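Local coordinates for nucleoporin NUP159 (Saccharomyces cerevisiae, PDB 1XIP), which forms part of the yeast nuclear pore complex, its N-terminal beta-propeller domain tethering the helicase Dbp5 to the pore for mRNA export, at residues Val9-Ser14 with Val313-Gln318; Phe92-Gly97 with Leu132-Asn137; Lys180-Gln185 with Glu205-Pro210. All blocks are in the same frame, centred on the assembly; numbering follows the deposited sequence.

Interaction 1 of 3, residues Val9-Ser14 with Val313-Gln318; sequences VPTETS and VIEPSQ
Thr-11 to Ser-14 run beside Val-313 to Pro-316 as a small two-stranded parallel sheet near the periphery of the beta-propeller. Glu-12 bonds either side of its partner Ile-314: its N donates to Val-313 O (2.9 Å), and its O accepts from Glu-315 N (2.8 Å). One step on, Ser-14 N donates to Glu-315 O.

The side chains sort onto two faces. On one, Thr-11 has its methyl CG2 anti to the backbone N (OG1 at chi1 -68°), which brings CG2 within 3.9 Å of Glu-315 CG; OG1 sits beside Val-313 CB and is hydrogen-bonded to Asp-265. The carboxylate of Glu-315 is salt-bridged to Arg-322, which also bonds Pro-316 O. On the other face, Glu-12 and Ile-314 lie alongside each other, pointing the same way, with Glu-12 OE2 3.7 Å from Ile-314 CG1. Ile-314 offers its other branch to Ser-14, CG2 meeting CB at 3.7 Å. Past the last bridge, the methyl CG2 of Thr-13 rests on Ser-317, 3.7 Å from its CA.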
ATOM      1  N   VAL A   9       2.255  -3.004  22.134  1.00 39.87           N
ATOM      2  CA  VAL A   9       3.502  -3.390  21.462  1.00 38.16           C
ATOM      3  C   VAL A   9       4.507  -2.292  21.707  1.00 36.97           C
ATOM      4  O   VAL A   9       4.189  -1.119  21.509  1.00 37.18           O
ATOM      5  CB  VAL A   9       3.361  -3.545  19.924  1.00 38.21           C
ATOM      6  CG1 VAL A   9       4.181  -4.734  19.441  1.00 38.99           C
ATOM      7  CG2 VAL A   9       1.918  -3.687  19.497  1.00 37.94           C
ATOM      8  N   PRO A  10       5.721  -2.646  22.121  1.00 35.62           N
ATOM      9  CA  PRO A  10       6.709  -1.641  22.522  1.00 34.62           C
ATOM     10  C   PRO A  10       7.540  -1.092  21.349  1.00 33.37           C
ATOM     11  O   PRO A  10       7.647  -1.731  20.306  1.00 33.32           O
ATOM     12  CB  PRO A  10       7.587  -2.403  23.523  1.00 34.81           C
ATOM     13  CG  PRO A  10       7.102  -3.843  23.480  1.00 35.42           C
ATOM     14  CD  PRO A  10       6.258  -4.008  22.252  1.00 35.32           C
ATOM     15  N   THR A  11       8.095   0.101  21.525  1.00 32.06           N
ATOM     16  CA  THR A  11       8.891   0.728  20.492  1.00 30.95           C
ATOM     17  C   THR A  11      10.361   0.764  20.876  1.00 30.52           C
ATOM     18  O   THR A  11      10.740   1.319  21.921  1.00 30.46           O
ATOM     19  CB  THR A  11       8.383   2.141  20.189  1.00 31.16           C
ATOM     20  OG1 THR A  11       7.085   2.062  19.570  1.00 30.66           O
ATOM     21  CG2 THR A  11       9.265   2.809  19.116  1.00 30.93           C
ATOM     22  N   GLU A  12      11.179   0.166  20.016  1.00 29.57           N
ATOM     23  CA  GLU A  12      12.614   0.149  20.181  1.00 28.81           C
ATOM     24  C   GLU A  12      13.209   1.368  19.504  1.00 28.45           C
ATOM     25  O   GLU A  12      12.878   1.663  18.363  1.00 28.29           O
ATOM     26  CB  GLU A  12      13.194  -1.125  19.572  1.00 28.71           C
ATOM     27  CG  GLU A  12      14.686  -1.301  19.776  1.00 28.15           C
ATOM     28  CD  GLU A  12      15.252  -2.404  18.916  1.00 28.66           C
ATOM     29  OE1 GLU A  12      15.497  -3.507  19.438  1.00 29.14           O
ATOM     30  OE2 GLU A  12      15.467  -2.167  17.715  1.00 30.31           O
ATOM     31  N   THR A  13      14.053   2.090  20.236  1.00 28.07           N
ATOM     32  CA  THR A  13      14.922   3.094  19.656  1.00 27.97           C
ATOM     33  C   THR A  13      16.178   2.391  19.192  1.00 28.67           C
ATOM     34  O   THR A  13      16.880   1.766  19.984  1.00 28.28           O
ATOM     35  CB  THR A  13      15.273   4.163  20.686  1.00 27.62           C
ATOM     36  OG1 THR A  13      14.068   4.696  21.228  1.00 26.53           O
ATOM     37  CG2 THR A  13      15.923   5.358  20.009  1.00 26.64           C
ATOM     38  N   SER A  14      16.448   2.477  17.900  1.00 29.81           N
ATOM     39  CA  SER A  14      17.574   1.768  17.316  1.00 31.06           C
ATOM     40  C   SER A  14      18.563   2.758  16.751  1.00 31.67           C
ATOM     41  O   SER A  14      18.176   3.703  16.055  1.00 31.62           O
ATOM     42  CB  SER A  14      17.096   0.807  16.221  1.00 31.25           C
ATOM     43  OG  SER A  14      18.146  -0.047  15.780  1.00 32.21           O
ATOM     44  N   VAL A 313       8.042  -2.220  16.713  1.00 25.91           N
ATOM     45  CA  VAL A 313       8.193  -0.992  15.940  1.00 25.84           C
ATOM     46  C   VAL A 313       9.521  -0.359  16.281  1.00 26.65           C
ATOM     47  O   VAL A 313       9.919  -0.351  17.436  1.00 26.29           O
ATOM     48  CB  VAL A 313       7.046   0.029  16.256  1.00 25.46           C
ATOM     49  CG1 VAL A 313       7.260   1.364  15.529  1.00 24.26           C
ATOM     50  CG2 VAL A 313       5.703  -0.549  15.907  1.00 24.74           C
ATOM     51  N   ILE A 314      10.200   0.182  15.281  1.00 28.13           N
ATOM     52  CA  ILE A 314      11.511   0.789  15.481  1.00 30.17           C
ATOM     53  C   ILE A 314      11.509   2.259  15.143  1.00 31.52           C
ATOM     54  O   ILE A 314      11.141   2.655  14.045  1.00 32.00           O
ATOM     55  CB  ILE A 314      12.545   0.080  14.627  1.00 30.19           C
ATOM     56  CG1 ILE A 314      12.846  -1.290  15.207  1.00 30.46           C
ATOM     57  CG2 ILE A 314      13.822   0.912  14.487  1.00 30.71           C
ATOM     58  CD1 ILE A 314      13.135  -2.268  14.137  1.00 32.65           C
ATOM     59  N   GLU A 315      11.921   3.073  16.095  1.00 33.51           N
ATOM     60  CA  GLU A 315      12.179   4.467  15.830  1.00 35.41           C
ATOM     61  C   GLU A 315      13.682   4.619  15.722  1.00 36.22           C
ATOM     62  O   GLU A 315      14.421   4.051  16.535  1.00 35.93           O
ATOM     63  CB  GLU A 315      11.634   5.339  16.963  1.00 35.93           C
ATOM     64  CG  GLU A 315      10.172   5.754  16.804  1.00 38.83           C
ATOM     65  CD  GLU A 315       9.822   7.016  17.600  1.00 42.71           C
ATOM     66  OE1 GLU A 315       9.931   7.006  18.852  1.00 43.02           O
ATOM     67  OE2 GLU A 315       9.434   8.030  16.971  1.00 45.03           O
ATOM     68  N   PRO A 316      14.142   5.349  14.704  1.00 37.33           N
ATOM     69  CA  PRO A 316      15.544   5.774  14.631  1.00 38.36           C
ATOM     70  C   PRO A 316      15.866   6.707  15.795  1.00 39.58           C
ATOM     71  O   PRO A 316      14.957   7.362  16.323  1.00 39.61           O
ATOM     72  CB  PRO A 316      15.608   6.538  13.307  1.00 38.17           C
ATOM     73  CG  PRO A 316      14.430   6.076  12.544  1.00 37.70           C
ATOM     74  CD  PRO A 316      13.367   5.810  13.539  1.00 37.32           C
ATOM     75  N   SER A 317      17.135   6.768  16.188  1.00 41.16           N
ATOM     76  CA  SER A 317      17.529   7.500  17.396  1.00 43.01           C
ATOM     77  C   SER A 317      17.649   9.015  17.209  1.00 44.02           C
ATOM     78  O   SER A 317      17.896   9.740  18.168  1.00 44.21           O
ATOM     79  CB  SER A 317      18.825   6.919  17.999  1.00 42.93           C
ATOM     80  OG  SER A 317      19.827   6.724  17.013  1.00 43.77           O
ATOM     81  N   GLN A 318      17.472   9.490  15.979  1.00 45.55           N
ATOM     82  CA  GLN A 318      17.543  10.925  15.709  1.00 47.02           C
ATOM     83  C   GLN A 318      16.522  11.366  14.675  1.00 47.59           C
ATOM     84  O   GLN A 318      16.107  10.566  13.837  1.00 47.72           O
ATOM     85  CB  GLN A 318      18.961  11.334  15.304  1.00 47.24           C
ATOM     86  CG  GLN A 318      19.678  12.127  16.393  1.00 48.52           C
ATOM     87  CD  GLN A 318      21.167  11.885  16.398  1.00 50.49           C
ATOM     88  OE1 GLN A 318      21.860  12.206  15.423  1.00 51.41           O
ATOM     89  NE2 GLN A 318      21.673  11.315  17.489  1.00 50.99           N
TER

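Interaction 2 of 3, residues Phe92-Gly97 with Leu132-Asn137; sequences FVCFHG and LKNVNN
Leu-132 lays its CB over one face of the Phe-92 ring, a CH-pi contact 4.0 Å from the ring centroid and shifted toward the rim. The ring gets there because Phe-92 CG stands anti to the backbone N (chi1 179°), which carries it across to the other strand. Leu-132 CD1 adds a second touch at the root of the side chain, 3.9 Å from Phe-92 CB, and the far end of the ring meets Asn-134 CB at its edge, 4.2 Å from CZ. Cys-94 SG leans on that same methylene. Leu-139, on the adjoining strand 138-143, packs against Phe-92, Leu-132 and Asn-134, and Phe-92, Leu-132 and Cys-94 are buried.

The two strands, 90-96 and 129-134, are each the first strand of a four-stranded antiparallel blade of the beta-propeller, and this is where one blade meets the next. They run nearly parallel, 4° apart, but their axes come no closer than 8.4 Å. Side chains rather than backbone bonds therefore fill the space between them.

Toward the strand ends the packing gives way to polar, partly exposed groups. His-96 reaches across with NE2 and donates to Asn-137 OD1 (3.3 Å), arriving in the carbonyl plane on a lone pair, though the oxygen is tilted somewhat out of the imidazole plane; the imidazole and amide planes stand 84° apart. Asn-136 O lies at the edge of the same imidazole, near CD2. The turn supplying these acceptors is braced from within: Asn-134 ND2 donates to Asn-136 O (3.3 Å) from above the carbonyl plane, and also to Thr-138 O.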
ATOM      1  N   PHE A  92      -4.433   1.903  -9.630  1.00 19.51           N
ATOM      2  CA  PHE A  92      -3.581   0.728  -9.637  1.00 19.35           C
ATOM      3  C   PHE A  92      -2.717   0.656 -10.877  1.00 20.12           C
ATOM      4  O   PHE A  92      -3.191   0.758 -11.988  1.00 20.02           O
ATOM      5  CB  PHE A  92      -4.416  -0.555  -9.527  1.00 18.33           C
ATOM      6  CG  PHE A  92      -3.596  -1.805  -9.563  1.00 16.33           C
ATOM      7  CD1 PHE A  92      -3.071  -2.343  -8.388  1.00 14.71           C
ATOM      8  CD2 PHE A  92      -3.320  -2.444 -10.770  1.00 14.78           C
ATOM      9  CE1 PHE A  92      -2.302  -3.507  -8.405  1.00 12.17           C
ATOM     10  CE2 PHE A  92      -2.548  -3.618 -10.795  1.00 13.64           C
ATOM     11  CZ  PHE A  92      -2.047  -4.149  -9.603  1.00 11.93           C
ATOM     12  N   VAL A  93      -1.442   0.404 -10.657  1.00 21.54           N
ATOM     13  CA  VAL A  93      -0.431   0.467 -11.692  1.00 22.42           C
ATOM     14  C   VAL A  93       0.611  -0.586 -11.303  1.00 23.17           C
ATOM     15  O   VAL A  93       0.911  -0.736 -10.114  1.00 23.35           O
ATOM     16  CB  VAL A  93       0.134   1.904 -11.738  1.00 22.51           C
ATOM     17  CG1 VAL A  93       1.611   1.981 -11.331  1.00 23.24           C
ATOM     18  CG2 VAL A  93      -0.163   2.563 -13.061  1.00 22.47           C
ATOM     19  N   CYS A  94       1.116  -1.352 -12.274  1.00 23.86           N
ATOM     20  CA  CYS A  94       2.057  -2.429 -11.960  1.00 24.92           C
ATOM     21  C   CYS A  94       2.614  -3.192 -13.161  1.00 24.72           C
ATOM     22  O   CYS A  94       1.912  -3.385 -14.150  1.00 25.07           O
ATOM     23  CB  CYS A  94       1.424  -3.411 -10.967  1.00 24.98           C
ATOM     24  SG  CYS A  94       0.740  -4.909 -11.685  1.00 29.40           S
ATOM     25  N   PHE A  95       3.862  -3.658 -13.047  1.00 24.23           N
ATOM     26  CA  PHE A  95       4.488  -4.457 -14.099  1.00 23.98           C
ATOM     27  C   PHE A  95       4.124  -5.912 -13.954  1.00 24.61           C
ATOM     28  O   PHE A  95       4.071  -6.427 -12.847  1.00 25.02           O
ATOM     29  CB  PHE A  95       6.007  -4.311 -14.086  1.00 23.30           C
ATOM     30  CG  PHE A  95       6.489  -2.924 -14.390  1.00 22.89           C
ATOM     31  CD1 PHE A  95       6.756  -2.022 -13.359  1.00 23.43           C
ATOM     32  CD2 PHE A  95       6.676  -2.517 -15.689  1.00 22.34           C
ATOM     33  CE1 PHE A  95       7.200  -0.737 -13.630  1.00 23.43           C
ATOM     34  CE2 PHE A  95       7.122  -1.239 -15.975  1.00 23.97           C
ATOM     35  CZ  PHE A  95       7.390  -0.342 -14.938  1.00 24.59           C
ATOM     36  N   HIS A  96       3.891  -6.577 -15.083  1.00 25.31           N
ATOM     37  CA  HIS A  96       3.550  -7.995 -15.112  1.00 25.81           C
ATOM     38  C   HIS A  96       4.065  -8.611 -16.403  1.00 25.63           C
ATOM     39  O   HIS A  96       3.548  -8.327 -17.477  1.00 26.04           O
ATOM     40  CB  HIS A  96       2.029  -8.187 -15.020  1.00 25.92           C
ATOM     41  CG  HIS A  96       1.588  -9.618 -15.160  1.00 28.75           C
ATOM     42  ND1 HIS A  96       0.975 -10.103 -16.301  1.00 30.60           N
ATOM     43  CD2 HIS A  96       1.677 -10.670 -14.305  1.00 30.13           C
ATOM     44  CE1 HIS A  96       0.696 -11.388 -16.135  1.00 31.62           C
ATOM     45  NE2 HIS A  96       1.111 -11.756 -14.933  1.00 31.02           N
ATOM     46  N   GLY A  97       5.072  -9.465 -16.309  1.00 25.39           N
ATOM     47  CA  GLY A  97       5.675 -10.007 -17.508  1.00 25.33           C
ATOM     48  C   GLY A  97       6.169  -8.855 -18.355  1.00 25.54           C
ATOM     49  O   GLY A  97       6.827  -7.949 -17.849  1.00 25.46           O
ATOM     50  N   LEU A 132      -6.936  -3.679  -5.556  1.00 27.41           N
ATOM     51  CA  LEU A 132      -6.411  -4.712  -6.424  1.00 27.43           C
ATOM     52  C   LEU A 132      -5.052  -5.090  -5.927  1.00 28.08           C
ATOM     53  O   LEU A 132      -4.279  -4.218  -5.500  1.00 28.58           O
ATOM     54  CB  LEU A 132      -6.249  -4.185  -7.839  1.00 27.28           C
ATOM     55  CG  LEU A 132      -7.485  -4.000  -8.692  1.00 26.57           C
ATOM     56  CD1 LEU A 132      -7.674  -2.543  -9.004  1.00 25.90           C
ATOM     57  CD2 LEU A 132      -7.303  -4.783  -9.955  1.00 27.98           C
ATOM     58  N   LYS A 133      -4.751  -6.380  -5.979  1.00 28.43           N
ATOM     59  CA  LYS A 133      -3.408  -6.871  -5.743  1.00 29.08           C
ATOM     60  C   LYS A 133      -3.064  -7.901  -6.792  1.00 29.23           C
ATOM     61  O   LYS A 133      -3.866  -8.801  -7.109  1.00 28.11           O
ATOM     62  CB  LYS A 133      -3.290  -7.507  -4.367  1.00 29.66           C
ATOM     63  CG  LYS A 133      -2.438  -6.740  -3.357  1.00 33.38           C
ATOM     64  CD  LYS A 133      -0.919  -6.772  -3.663  1.00 38.89           C
ATOM     65  CE  LYS A 133      -0.190  -5.519  -3.062  1.00 41.49           C
ATOM     66  NZ  LYS A 133       1.046  -5.045  -3.825  1.00 41.73           N
ATOM     67  N   ASN A 134      -1.863  -7.770  -7.334  1.00 29.72           N
ATOM     68  CA  ASN A 134      -1.346  -8.767  -8.236  1.00 30.70           C
ATOM     69  C   ASN A 134      -0.442  -9.740  -7.495  1.00 30.64           C
ATOM     70  O   ASN A 134       0.421  -9.317  -6.726  1.00 30.57           O
ATOM     71  CB  ASN A 134      -0.593  -8.102  -9.370  1.00 30.91           C
ATOM     72  CG  ASN A 134       0.166  -9.094 -10.206  1.00 33.10           C
ATOM     73  OD1 ASN A 134       1.352  -8.915 -10.457  1.00 36.30           O
ATOM     74  ND2 ASN A 134      -0.513 -10.162 -10.634  1.00 33.50           N
ATOM     75  N   VAL A 135      -0.643 -11.040  -7.691  1.00 30.81           N
ATOM     76  CA  VAL A 135       0.246 -11.989  -7.009  1.00 31.33           C
ATOM     77  C   VAL A 135       1.171 -12.751  -7.958  1.00 31.79           C
ATOM     78  O   VAL A 135       2.400 -12.529  -7.945  1.00 32.65           O
ATOM     79  CB  VAL A 135      -0.446 -12.852  -5.905  1.00 31.05           C
ATOM     80  CG1 VAL A 135      -1.807 -13.348  -6.340  1.00 30.71           C
ATOM     81  CG2 VAL A 135       0.463 -13.978  -5.465  1.00 31.36           C
ATOM     82  N   ASN A 136       0.627 -13.605  -8.814  1.00 31.27           N
ATOM     83  CA  ASN A 136       1.479 -14.121  -9.881  1.00 30.89           C
ATOM     84  C   ASN A 136       0.899 -13.762 -11.224  1.00 30.76           C
ATOM     85  O   ASN A 136       1.185 -12.701 -11.769  1.00 30.66           O
ATOM     86  CB  ASN A 136       1.688 -15.631  -9.746  1.00 30.95           C
ATOM     87  CG  ASN A 136       2.570 -15.986  -8.572  1.00 31.33           C
ATOM     88  OD1 ASN A 136       3.736 -15.585  -8.506  1.00 32.09           O
ATOM     89  ND2 ASN A 136       2.013 -16.726  -7.620  1.00 31.66           N
ATOM     90  N   ASN A 137       0.073 -14.655 -11.744  1.00 30.86           N
ATOM     91  CA  ASN A 137      -0.687 -14.405 -12.952  1.00 31.19           C
ATOM     92  C   ASN A 137      -2.129 -14.133 -12.607  1.00 30.71           C
ATOM     93  O   ASN A 137      -3.034 -14.401 -13.402  1.00 30.99           O
ATOM     94  CB  ASN A 137      -0.606 -15.611 -13.898  1.00 31.30           C
ATOM     95  CG  ASN A 137       0.794 -15.884 -14.355  1.00 32.51           C
ATOM     96  OD1 ASN A 137       1.470 -14.998 -14.901  1.00 34.01           O
ATOM     97  ND2 ASN A 137       1.264 -17.102 -14.111  1.00 34.25           N
TER

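Interaction 3 of 3, residues Lys180-Gln185 with Glu205-Pro210; sequences KDRSFQ and ELEELP
A single backbone oxygen, Leu-209 O, takes both terminal nitrogens of Arg-182. NH2 makes the stronger bond, at 2.6 Å and almost head-on to the carbonyl (C=O...N 172°), although the oxygen is tilted out of the guanidinium plane; NH1 adds a weak one at 3.0 Å and also donates to Tyr-214 O. The arginine carries the charge in from a tight turn where its own backbone has positive phi. Its side chain bends at chi3 (-67°), bringing the end of the guanidinium to the carbonyl.

Glu-207 contributes a long salt bridge, OE2 to Arg-182 NH2 at 3.5 Å, with the two flat groups 75° apart rather than face to face or coplanar. The carboxylate is on the exposed side, while Arg-182 is itself buried, flanked by Leu-202, Val-211 and Phe-231. Replacing the guanidinium with the methyl of an alanine is likely to leave Leu-209 O and Tyr-214 O without these donors, Glu-207 without its counter-charge, and a gap beside Phe-231.

The turn that presents the arginine is held by Asp-181, whose OD2 accepts from both Ser-183 N and Ser-183 OG, each at 2.8 Å. The bond from Ser-183 N, two residues on, to Asp-181 OD2 closes an Asx turn around Arg-182. This is the hairpin joining strands 174-179 and 184-190 within one propeller blade, pinned by its arginine to the loop that follows a short, weakly bonded helix, in the connection from strand 193-200 to strand 215-221 of the next blade of the beta-propeller.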
ATOM      1  N   LYS A 180     -16.684  -7.438   7.654  1.00 29.04           N
ATOM      2  CA  LYS A 180     -17.603  -6.422   8.221  1.00 29.51           C
ATOM      3  C   LYS A 180     -17.916  -6.590   9.713  1.00 29.74           C
ATOM      4  O   LYS A 180     -18.038  -5.601  10.441  1.00 29.74           O
ATOM      5  CB  LYS A 180     -18.925  -6.404   7.457  1.00 29.37           C
ATOM      6  CG  LYS A 180     -18.829  -5.899   6.052  1.00 29.95           C
ATOM      7  CD  LYS A 180     -20.189  -5.817   5.432  1.00 31.05           C
ATOM      8  CE  LYS A 180     -20.360  -4.528   4.669  1.00 33.32           C
ATOM      9  NZ  LYS A 180     -21.798  -4.351   4.274  1.00 35.14           N
ATOM     10  N   ASP A 181     -18.064  -7.838  10.157  1.00 30.03           N
ATOM     11  CA  ASP A 181     -18.257  -8.131  11.574  1.00 30.58           C
ATOM     12  C   ASP A 181     -16.960  -7.970  12.389  1.00 30.87           C
ATOM     13  O   ASP A 181     -16.937  -8.207  13.610  1.00 31.22           O
ATOM     14  CB  ASP A 181     -18.858  -9.529  11.756  1.00 30.67           C
ATOM     15  CG  ASP A 181     -17.876 -10.639  11.433  1.00 31.34           C
ATOM     16  OD1 ASP A 181     -18.270 -11.817  11.578  1.00 31.77           O
ATOM     17  OD2 ASP A 181     -16.697 -10.440  11.033  1.00 32.21           O
ATOM     18  N   ARG A 182     -15.889  -7.575  11.699  1.00 31.03           N
ATOM     19  CA  ARG A 182     -14.595  -7.260  12.310  1.00 30.77           C
ATOM     20  C   ARG A 182     -13.834  -8.515  12.686  1.00 30.48           C
ATOM     21  O   ARG A 182     -12.922  -8.477  13.503  1.00 30.40           O
ATOM     22  CB  ARG A 182     -14.765  -6.340  13.525  1.00 31.12           C
ATOM     23  CG  ARG A 182     -15.377  -4.963  13.221  1.00 31.38           C
ATOM     24  CD  ARG A 182     -15.060  -3.900  14.276  1.00 32.31           C
ATOM     25  NE  ARG A 182     -15.701  -4.183  15.562  1.00 31.76           N
ATOM     26  CZ  ARG A 182     -15.595  -3.415  16.637  1.00 32.57           C
ATOM     27  NH1 ARG A 182     -14.865  -2.313  16.599  1.00 33.11           N
ATOM     28  NH2 ARG A 182     -16.229  -3.746  17.754  1.00 33.97           N
ATOM     29  N   SER A 183     -14.202  -9.631  12.074  1.00 30.36           N
ATOM     30  CA  SER A 183     -13.441 -10.858  12.252  1.00 30.33           C
ATOM     31  C   SER A 183     -12.420 -11.054  11.125  1.00 30.29           C
ATOM     32  O   SER A 183     -12.487 -10.393  10.080  1.00 29.92           O
ATOM     33  CB  SER A 183     -14.375 -12.065  12.397  1.00 30.21           C
ATOM     34  OG  SER A 183     -14.818 -12.530  11.140  1.00 30.59           O
ATOM     35  N   PHE A 184     -11.482 -11.966  11.363  1.00 30.50           N
ATOM     36  CA  PHE A 184     -10.367 -12.213  10.467  1.00 30.70           C
ATOM     37  C   PHE A 184     -10.349 -13.637   9.917  1.00 30.98           C
ATOM     38  O   PHE A 184     -10.782 -14.589  10.576  1.00 31.22           O
ATOM     39  CB  PHE A 184      -9.069 -11.968  11.207  1.00 30.83           C
ATOM     40  CG  PHE A 184      -8.857 -10.548  11.588  1.00 30.59           C
ATOM     41  CD1 PHE A 184      -8.024  -9.735  10.826  1.00 31.03           C
ATOM     42  CD2 PHE A 184      -9.460 -10.023  12.722  1.00 30.22           C
ATOM     43  CE1 PHE A 184      -7.811  -8.405  11.181  1.00 30.97           C
ATOM     44  CE2 PHE A 184      -9.262  -8.704  13.085  1.00 31.05           C
ATOM     45  CZ  PHE A 184      -8.437  -7.886  12.315  1.00 31.74           C
ATOM     46  N   GLN A 185      -9.824 -13.774   8.712  1.00 31.14           N
ATOM     47  CA  GLN A 185      -9.663 -15.076   8.101  1.00 31.47           C
ATOM     48  C   GLN A 185      -8.379 -15.128   7.312  1.00 31.50           C
ATOM     49  O   GLN A 185      -7.974 -14.151   6.693  1.00 31.63           O
ATOM     50  CB  GLN A 185     -10.837 -15.379   7.199  1.00 31.73           C
ATOM     51  CG  GLN A 185     -12.014 -15.995   7.918  1.00 32.46           C
ATOM     52  CD  GLN A 185     -13.143 -16.296   6.981  1.00 34.15           C
ATOM     53  OE1 GLN A 185     -12.917 -16.529   5.793  1.00 36.68           O
ATOM     54  NE2 GLN A 185     -14.365 -16.280   7.491  1.00 34.51           N
ATOM     55  N   GLU A 205     -12.474  -7.235  24.938  1.00 34.06           N
ATOM     56  CA  GLU A 205     -12.219  -5.842  25.296  1.00 34.53           C
ATOM     57  C   GLU A 205     -12.192  -4.921  24.090  1.00 34.91           C
ATOM     58  O   GLU A 205     -12.219  -3.707  24.250  1.00 35.25           O
ATOM     59  CB  GLU A 205     -10.901  -5.708  26.048  1.00 34.39           C
ATOM     60  CG  GLU A 205     -10.823  -6.525  27.313  1.00 35.21           C
ATOM     61  CD  GLU A 205     -10.091  -7.837  27.130  1.00 36.80           C
ATOM     62  OE1 GLU A 205     -10.297  -8.528  26.093  1.00 36.67           O
ATOM     63  OE2 GLU A 205      -9.308  -8.187  28.044  1.00 38.51           O
ATOM     64  N   LEU A 206     -12.124  -5.498  22.890  1.00 35.30           N
ATOM     65  CA  LEU A 206     -12.110  -4.720  21.657  1.00 35.48           C
ATOM     66  C   LEU A 206     -13.488  -4.630  21.024  1.00 35.92           C
ATOM     67  O   LEU A 206     -13.770  -3.683  20.296  1.00 36.32           O
ATOM     68  CB  LEU A 206     -11.094  -5.275  20.657  1.00 35.37           C
ATOM     69  CG  LEU A 206      -9.621  -5.260  21.071  1.00 35.22           C
ATOM     70  CD1 LEU A 206      -8.745  -5.270  19.840  1.00 34.05           C
ATOM     71  CD2 LEU A 206      -9.283  -4.056  21.974  1.00 35.75           C
ATOM     72  N   GLU A 207     -14.345  -5.609  21.295  1.00 36.31           N
ATOM     73  CA  GLU A 207     -15.733  -5.536  20.846  1.00 36.66           C
ATOM     74  C   GLU A 207     -16.461  -4.395  21.559  1.00 36.61           C
ATOM     75  O   GLU A 207     -17.451  -3.855  21.049  1.00 36.77           O
ATOM     76  CB  GLU A 207     -16.451  -6.857  21.097  1.00 36.89           C
ATOM     77  CG  GLU A 207     -17.580  -7.129  20.115  1.00 38.10           C
ATOM     78  CD  GLU A 207     -17.063  -7.581  18.766  1.00 39.83           C
ATOM     79  OE1 GLU A 207     -16.216  -8.501  18.738  1.00 40.76           O
ATOM     80  OE2 GLU A 207     -17.494  -7.013  17.734  1.00 40.30           O
ATOM     81  N   GLU A 208     -15.958  -4.044  22.742  1.00 36.56           N
ATOM     82  CA  GLU A 208     -16.460  -2.918  23.532  1.00 36.40           C
ATOM     83  C   GLU A 208     -16.527  -1.623  22.689  1.00 36.14           C
ATOM     84  O   GLU A 208     -17.505  -0.882  22.778  1.00 36.05           O
ATOM     85  CB  GLU A 208     -15.593  -2.737  24.801  1.00 36.37           C
ATOM     86  CG  GLU A 208     -16.005  -1.598  25.730  1.00 36.95           C
ATOM     87  CD  GLU A 208     -16.240  -2.041  27.172  1.00 37.91           C
ATOM     88  OE1 GLU A 208     -15.439  -2.866  27.688  1.00 37.12           O
ATOM     89  OE2 GLU A 208     -17.225  -1.546  27.798  1.00 38.04           O
ATOM     90  N   LEU A 209     -15.498  -1.375  21.867  1.00 35.78           N
ATOM     91  CA  LEU A 209     -15.507  -0.262  20.898  1.00 35.41           C
ATOM     92  C   LEU A 209     -16.550  -0.494  19.817  1.00 35.55           C
ATOM     93  O   LEU A 209     -16.444  -1.463  19.062  1.00 35.82           O
ATOM     94  CB  LEU A 209     -14.143  -0.100  20.225  1.00 34.93           C
ATOM     95  CG  LEU A 209     -12.855  -0.118  21.048  1.00 34.53           C
ATOM     96  CD1 LEU A 209     -11.701  -0.619  20.202  1.00 33.81           C
ATOM     97  CD2 LEU A 209     -12.549   1.250  21.627  1.00 33.10           C
ATOM     98  N   PRO A 210     -17.556   0.381  19.732  1.00 35.68           N
ATOM     99  CA  PRO A 210     -18.661   0.194  18.774  1.00 35.71           C
ATOM    100  C   PRO A 210     -18.170   0.137  17.321  1.00 35.96           C
ATOM    101  O   PRO A 210     -17.234   0.862  16.963  1.00 36.29           O
ATOM    102  CB  PRO A 210     -19.548   1.427  19.001  1.00 35.71           C
ATOM    103  CG  PRO A 210     -18.691   2.407  19.751  1.00 35.55           C
ATOM    104  CD  PRO A 210     -17.717   1.607  20.542  1.00 35.53           C
TER

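Overall arrangement
The three contacts lie far apart in one propeller domain, with centres about 28 to 33 Å from one another and no touching between them. All are partly buried. Interaction 2 is the most central, about 13 Å from the chain's centre, has no fully exposed touching residue, and joins adjacent blades mainly through apolar packing. Interactions 1 and 3 sit farther out, at about 22 and 23 Å, each with two exposed touching residues, and are more polar: interaction 1 pairs strands 299 residues apart in sequence, whereas interaction 3 relies on one buried arginine reaching a linker. Along the chain, 2 and 3 follow in series inside the loop that interaction 1 closes; interactions 1 and 2 lie on opposite sides of the centre.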